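Local coordinates for putative endo-1,4-beta-xylanase (Bacteroides thetaiotaomicron VPI-5482, PDB 5MSX), which probably hydrolyses glycosidic bonds of arabinose-containing plant pectin as a family 43 glycoside hydrolase carrying a calcium-binding F5/8 type C domain, at residues Gln57-Ser62 against Arg282-Gln287; Val45-Ala50 against Asp120-Pro125. All coordinates share one frame; numbering follows the deposited sequence.

From the N terminus the chain enters the family 43 propeller and reaches strand 45-52, whose residues Val45-Ala50 give the first half of contact 2. The loop after this strand supplies Gln57-Ser62, the first half of contact 1. Contact 2 closes when the turn after strand 113-119 comes back to the strand. Contact 1 closes much later, where the loop between strands 272-278 and 287-293 returns to Gly58. The two closures therefore cross in sequence. Contact 2 joins neighbouring sheets, contact 1 joins loops from the two ends of the family 43 region, and their centres lie 23 Å apart.

Contact 1. Residues Gln57-Ser62 against Arg282-Gln287; sequences QGLKTS and RSTNRQ. With EDO (1,2-ethanediol), chain B; EDO (1,2-ethanediol), chain U.
Leu59 and Thr284 meet methyl to methyl where two loops of the five-bladed propeller, the fold of family 43 glycoside hydrolases, come together near the predicted catalytic residues. The two side chains run at a slant to each other, with Leu59 CD2 3.5 Å from Thr284 CG2. Thr284 faces the opposite loop from the middle of an inverse gamma turn. Its chi1 of 48° puts CG2 on the Leu59 side and OG1 beside the glycine, where it may give Gly58 O a weak, long hydrogen bond (OG1 to O 3.3 Å), though its proton could serve a different acceptor instead. Ser283 OG, swung away from its own backbone N (chi1 -179°), rests 3.3 Å from Gly58 CA. Gly58 has positive phi, and its lack of a side chain leaves room for the Ser283 hydroxyl against its CA.

Two 1,2-ethanediol molecules, probably from the crystallisation liquor, extend the interface. One spans the loops: its O2 accepts from Gly58 N at 2.9 Å, and its O1 takes a nearly straight bond (164°) from Asn285 ND2. The same amide nitrogen also reaches back to Arg282 O within its own loop. The second ethanediol lies against Leu59 CD2 and meets the edge of the Arg286 guanidinium, whose NE is salt-bridged to Asp53. The side chain of Leu59 is about 7 Å from that of Asp36, the predicted proton acceptor, consistent with a place beside the active site. At the guanidinium edge, O2 of this second ethanediol is gripped by Arg286 NH2 at 2.9 Å and more weakly by Arg286 NH1.

Contact 2. Residues Val45-Ala50 against Asp120-Pro125; sequences VFYCYA and DKPEGP
Strand 45-52, in a blade of the family 43 beta-propeller, faces a type I beta turn from Lys121 to Gly124 that follows strand 113-119 of another sheet. The backbones stay well apart, the nearest CA atoms, Tyr47 and Pro122, being 8.3 Å from each other. Gly124 N closes the turn on Lys121 O, and Lys121 NZ bonds to Gly124 O in the carbonyl plane.

Tyr47 and Tyr49 bridge the gap from the same side of the strand, each ending in a hydroxyl that donates to the turn; this buried contact thereby ties the two sheets together. Pro122 fits against both: its CB makes an off-centre CH-pi contact with Tyr47, 4.2 Å from the ring centroid, and lies 3.2 Å from Tyr49 OH. A bend at chi2 (79°) turns the Glu123 carboxylate back toward Tyr47. Its OE1 also forms a salt bridge with Lys69, so a phenol and an ammonium group share one oxygen. The ring and carboxylate planes are 66° apart; Tyr47 OH approaches from above the carboxylate plane, 2.6 Å from Glu123 OE1. Two residues further along the strand, Tyr49 OH, tilted from the carbonyl plane, donates to Pro122 O at 2.7 Å.

Contact 1. Residues Gln57-Ser62 against Arg282-Gln287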
loop_
_atom_site.group_PDB
_atom_site.type_symbol
_atom_site.label_atom_id
_atom_site.label_comp_id
_atom_site.label_asym_id
_atom_site.label_seq_id
_atom_site.Cartn_x
_atom_site.Cartn_y
_atom_site.Cartn_z
ATOM N N GLN C 57 13.877 -35.802 -11.748
ATOM C CA GLN C 57 15.220 -35.323 -12.059
ATOM C C GLN C 57 15.928 -34.691 -10.865
ATOM O O GLN C 57 16.804 -33.827 -11.017
ATOM C CB GLN C 57 15.176 -34.399 -13.283
ATOM C CG GLN C 57 14.743 -35.148 -14.546
ATOM C CD GLN C 57 14.876 -34.306 -15.800
ATOM O OE1 GLN C 57 15.930 -33.717 -16.048
ATOM N NE2 GLN C 57 13.801 -34.220 -16.584
ATOM N N GLY C 58 15.616 -35.188 -9.669
ATOM C CA GLY C 58 16.081 -34.577 -8.430
ATOM C C GLY C 58 15.789 -33.076 -8.421
ATOM O O GLY C 58 14.721 -32.612 -8.873
ATOM N N LEU C 59 16.790 -32.325 -7.998
ATOM C CA LEU C 59 16.695 -30.885 -7.892
ATOM C C LEU C 59 16.874 -30.107 -9.201
ATOM O O LEU C 59 16.890 -28.893 -9.161
ATOM C CB LEU C 59 17.696 -30.391 -6.841
ATOM C CG LEU C 59 17.372 -30.842 -5.412
ATOM C CD1 LEU C 59 18.506 -30.451 -4.491
ATOM C CD2 LEU C 59 16.046 -30.271 -4.914
ATOM N N LYS C 60 16.968 -30.783 -10.345
ATOM C CA LYS C 60 17.235 -30.115 -11.620
ATOM C C LYS C 60 15.958 -29.541 -12.195
ATOM O O LYS C 60 15.999 -28.562 -12.937
ATOM C CB LYS C 60 17.844 -31.095 -12.629
ATOM C CG LYS C 60 19.178 -31.688 -12.205
ATOM C CD LYS C 60 19.693 -32.685 -13.246
ATOM C CE LYS C 60 20.757 -33.614 -12.672
ATOM N NZ LYS C 60 21.047 -34.741 -13.602
ATOM N N THR C 61 14.824 -30.172 -11.878
ATOM C CA THR C 61 13.512 -29.661 -12.243
ATOM C C THR C 61 12.533 -29.766 -11.049
ATOM O O THR C 61 12.829 -30.402 -10.048
ATOM C CB THR C 61 12.928 -30.495 -13.374
ATOM O OG1 THR C 61 12.802 -31.844 -12.929
ATOM C CG2 THR C 61 13.817 -30.449 -14.645
ATOM N N SER C 62 11.343 -29.189 -11.198
ATOM C CA SER C 62 10.286 -29.357 -10.207
ATOM C C SER C 62 9.006 -29.495 -10.977
ATOM O O SER C 62 9.003 -29.332 -12.178
ATOM C CB SER C 62 10.214 -28.131 -9.288
ATOM O OG SER C 62 9.620 -27.023 -9.981
ATOM N N ARG C 282 13.149 -40.644 -1.080
ATOM C CA ARG C 282 14.471 -40.030 -1.326
ATOM C C ARG C 282 14.405 -38.905 -2.367
ATOM O O ARG C 282 13.486 -38.859 -3.161
ATOM C CB ARG C 282 15.574 -41.087 -1.705
ATOM C CG ARG C 282 15.993 -41.139 -3.180
ATOM C CD ARG C 282 16.773 -42.402 -3.503
ATOM N NE ARG C 282 17.959 -42.554 -2.651
ATOM C CZ ARG C 282 19.166 -42.066 -2.927
ATOM N NH1 ARG C 282 20.180 -42.276 -2.086
ATOM N NH2 ARG C 282 19.393 -41.374 -4.043
ATOM N N SER C 283 15.433 -38.055 -2.362
ATOM C CA SER C 283 15.560 -36.921 -3.295
ATOM C C SER C 283 14.246 -36.104 -3.257
ATOM O O SER C 283 13.676 -35.882 -2.171
ATOM C CB SER C 283 15.940 -37.453 -4.698
ATOM O OG SER C 283 16.105 -36.404 -5.647
ATOM N N THR C 284 13.720 -35.724 -4.416
ATOM C CA THR C 284 12.524 -34.890 -4.485
ATOM C C THR C 284 11.298 -35.770 -4.687
ATOM O O THR C 284 10.548 -35.579 -5.629
ATOM C CB THR C 284 12.640 -33.869 -5.642
ATOM O OG1 THR C 284 13.068 -34.549 -6.816
ATOM C CG2 THR C 284 13.647 -32.789 -5.339
ATOM N N ASN C 285 11.114 -36.747 -3.815
ATOM C CA ASN C 285 9.928 -37.574 -3.782
ATOM C C ASN C 285 9.441 -37.555 -2.324
ATOM O O ASN C 285 9.365 -38.571 -1.663
ATOM C CB ASN C 285 10.243 -39.000 -4.249
ATOM C CG ASN C 285 10.809 -39.032 -5.650
ATOM O OD1 ASN C 285 10.166 -38.616 -6.582
ATOM N ND2 ASN C 285 12.031 -39.476 -5.781
ATOM N N ARG C 286 9.130 -36.360 -1.853
ATOM C CA ARG C 286 8.729 -36.130 -0.475
ATOM C C ARG C 286 7.222 -35.943 -0.427
ATOM O O ARG C 286 6.596 -35.572 -1.412
ATOM C CB ARG C 286 9.456 -34.894 0.064
ATOM C CG ARG C 286 10.966 -35.034 0.013
ATOM C CD ARG C 286 11.704 -33.709 0.068
ATOM N NE ARG C 286 11.465 -32.863 -1.106
ATOM C CZ ARG C 286 12.052 -31.676 -1.279
ATOM N NH1 ARG C 286 12.891 -31.207 -0.370
ATOM N NH2 ARG C 286 11.803 -30.953 -2.356
ATOM N N GLN C 287 6.640 -36.195 0.734
ATOM C CA GLN C 287 5.258 -35.798 1.015
ATOM C C GLN C 287 5.237 -34.968 2.275
ATOM O O GLN C 287 6.260 -34.880 2.977
ATOM C CB GLN C 287 4.352 -37.018 1.109
ATOM C CG GLN C 287 4.098 -37.649 -0.237
ATOM C CD GLN C 287 3.006 -38.705 -0.176
ATOM O OE1 GLN C 287 3.215 -39.773 0.378
ATOM N NE2 GLN C 287 1.832 -38.400 -0.726
HETATM C C1 EDO B . 14.476 -39.876 -8.094
HETATM O O1 EDO B . 13.139 -40.003 -8.593
HETATM C C2 EDO B . 15.099 -38.569 -8.572
HETATM O O2 EDO B . 14.110 -37.559 -8.828
HETATM C C1 EDO U . 14.957 -27.641 -2.474
HETATM O O1 EDO U . 15.107 -27.490 -1.054
HETATM C C2 EDO U . 13.498 -27.643 -2.857
HETATM O O2 EDO U . 12.751 -28.251 -1.817
#

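Contact 2. Residues Val45-Ala50 against Asp120-Pro125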
loop_
_atom_site.group_PDB
_atom_site.type_symbol
_atom_site.label_atom_id
_atom_site.label_comp_id
_atom_site.label_asym_id
_atom_site.label_seq_id
_atom_site.Cartn_x
_atom_site.Cartn_y
_atom_site.Cartn_z
ATOM N N VAL C 45 -11.311 -20.637 3.853
ATOM C CA VAL C 45 -10.842 -21.802 3.074
ATOM C C VAL C 45 -9.337 -22.031 3.343
ATOM O O VAL C 45 -8.584 -21.070 3.422
ATOM C CB VAL C 45 -11.062 -21.538 1.565
ATOM C CG1 VAL C 45 -10.574 -22.703 0.726
ATOM C CG2 VAL C 45 -12.542 -21.245 1.275
ATOM N N PHE C 46 -8.888 -23.288 3.429
ATOM C CA PHE C 46 -7.440 -23.567 3.573
ATOM C C PHE C 46 -6.759 -23.621 2.220
ATOM O O PHE C 46 -7.335 -24.106 1.264
ATOM C CB PHE C 46 -7.175 -24.845 4.352
ATOM C CG PHE C 46 -7.847 -24.874 5.717
ATOM C CD1 PHE C 46 -7.246 -24.278 6.815
ATOM C CD2 PHE C 46 -9.076 -25.505 5.893
ATOM C CE1 PHE C 46 -7.862 -24.287 8.066
ATOM C CE2 PHE C 46 -9.692 -25.544 7.139
ATOM C CZ PHE C 46 -9.087 -24.938 8.239
ATOM N N TYR C 47 -5.559 -23.049 2.150
ATOM C CA TYR C 47 -4.735 -23.033 0.966
ATOM C C TYR C 47 -3.384 -23.662 1.313
ATOM O O TYR C 47 -2.868 -23.438 2.428
ATOM C CB TYR C 47 -4.491 -21.600 0.524
ATOM C CG TYR C 47 -5.705 -20.912 -0.029
ATOM C CD1 TYR C 47 -6.721 -20.457 0.810
ATOM C CD2 TYR C 47 -5.853 -20.730 -1.411
ATOM C CE1 TYR C 47 -7.839 -19.829 0.295
ATOM C CE2 TYR C 47 -6.959 -20.083 -1.930
ATOM C CZ TYR C 47 -7.949 -19.658 -1.073
ATOM O OH TYR C 47 -9.029 -19.047 -1.619
ATOM N N CYS C 48 -2.831 -24.442 0.367
ATOM C CA CYS C 48 -1.504 -25.010 0.458
ATOM C C CYS C 48 -0.704 -24.686 -0.801
ATOM O O CYS C 48 -0.970 -25.215 -1.886
ATOM C CB CYS C 48 -1.568 -26.522 0.701
ATOM S SG CYS C 48 0.070 -27.339 0.824
ATOM N N TYR C 49 0.262 -23.779 -0.639
ATOM C CA TYR C 49 1.242 -23.457 -1.636
ATOM C C TYR C 49 2.529 -24.230 -1.301
ATOM O O TYR C 49 3.074 -24.096 -0.204
ATOM C CB TYR C 49 1.558 -21.968 -1.563
ATOM C CG TYR C 49 0.382 -21.027 -1.807
ATOM C CD1 TYR C 49 0.012 -20.660 -3.116
ATOM C CD2 TYR C 49 -0.320 -20.456 -0.754
ATOM C CE1 TYR C 49 -1.035 -19.773 -3.350
ATOM C CE2 TYR C 49 -1.372 -19.575 -0.988
ATOM C CZ TYR C 49 -1.711 -19.220 -2.278
ATOM O OH TYR C 49 -2.754 -18.344 -2.503
ATOM N N ALA C 50 3.056 -24.973 -2.248
ATOM C CA ALA C 50 4.186 -25.855 -1.973
ATOM C C ALA C 50 5.050 -26.040 -3.209
ATOM O O ALA C 50 4.653 -25.640 -4.313
ATOM C CB ALA C 50 3.679 -27.201 -1.455
ATOM N N ASP C 120 -4.767 -10.317 -7.319
ATOM C CA ASP C 120 -5.991 -9.785 -6.695
ATOM C C ASP C 120 -6.660 -10.779 -5.789
ATOM O O ASP C 120 -7.471 -10.382 -4.958
ATOM C CB ASP C 120 -7.044 -9.413 -7.740
ATOM C CG ASP C 120 -6.652 -8.241 -8.571
ATOM O OD1 ASP C 120 -5.876 -7.374 -8.090
ATOM O OD2 ASP C 120 -7.141 -8.181 -9.721
ATOM N N LYS C 121 -6.393 -12.071 -5.990
ATOM C CA LYS C 121 -6.905 -13.097 -5.093
ATOM C C LYS C 121 -5.890 -14.233 -4.928
ATOM O O LYS C 121 -4.923 -14.335 -5.713
ATOM C CB LYS C 121 -8.260 -13.601 -5.585
ATOM C CG LYS C 121 -8.276 -14.167 -6.981
ATOM C CD LYS C 121 -9.712 -14.458 -7.377
ATOM C CE LYS C 121 -9.795 -15.260 -8.667
ATOM N NZ LYS C 121 -9.102 -14.530 -9.766
ATOM N N PRO C 122 -6.064 -15.065 -3.886
ATOM C CA PRO C 122 -5.072 -16.136 -3.639
ATOM C C PRO C 122 -4.980 -17.186 -4.745
ATOM O O PRO C 122 -3.960 -17.839 -4.870
ATOM C CB PRO C 122 -5.522 -16.730 -2.299
ATOM C CG PRO C 122 -6.946 -16.283 -2.126
ATOM C CD PRO C 122 -7.015 -14.946 -2.770
ATOM N N GLU C 123 -5.999 -17.283 -5.598
ATOM C CA GLU C 123 -5.974 -18.169 -6.784
ATOM C C GLU C 123 -5.153 -17.617 -7.963
ATOM O O GLU C 123 -4.975 -18.294 -8.951
ATOM C CB GLU C 123 -7.402 -18.454 -7.264
ATOM C CG GLU C 123 -8.302 -19.195 -6.263
ATOM C CD GLU C 123 -8.901 -18.324 -5.161
ATOM O OE1 GLU C 123 -9.451 -18.925 -4.210
ATOM O OE2 GLU C 123 -8.796 -17.071 -5.203
ATOM N N GLY C 124 -4.648 -16.395 -7.862
ATOM C CA GLY C 124 -3.972 -15.749 -8.970
ATOM C C GLY C 124 -4.994 -15.212 -9.966
ATOM O O GLY C 124 -6.184 -15.193 -9.660
ATOM N N PRO C 125 -4.574 -14.824 -11.172
ATOM C CA PRO C 125 -3.207 -15.013 -11.657
ATOM C C PRO C 125 -2.227 -14.071 -10.986
ATOM O O PRO C 125 -2.494 -12.882 -10.898
ATOM C CB PRO C 125 -3.314 -14.680 -13.154
ATOM C CG PRO C 125 -4.515 -13.799 -13.251
ATOM C CD PRO C 125 -5.469 -14.350 -12.243
#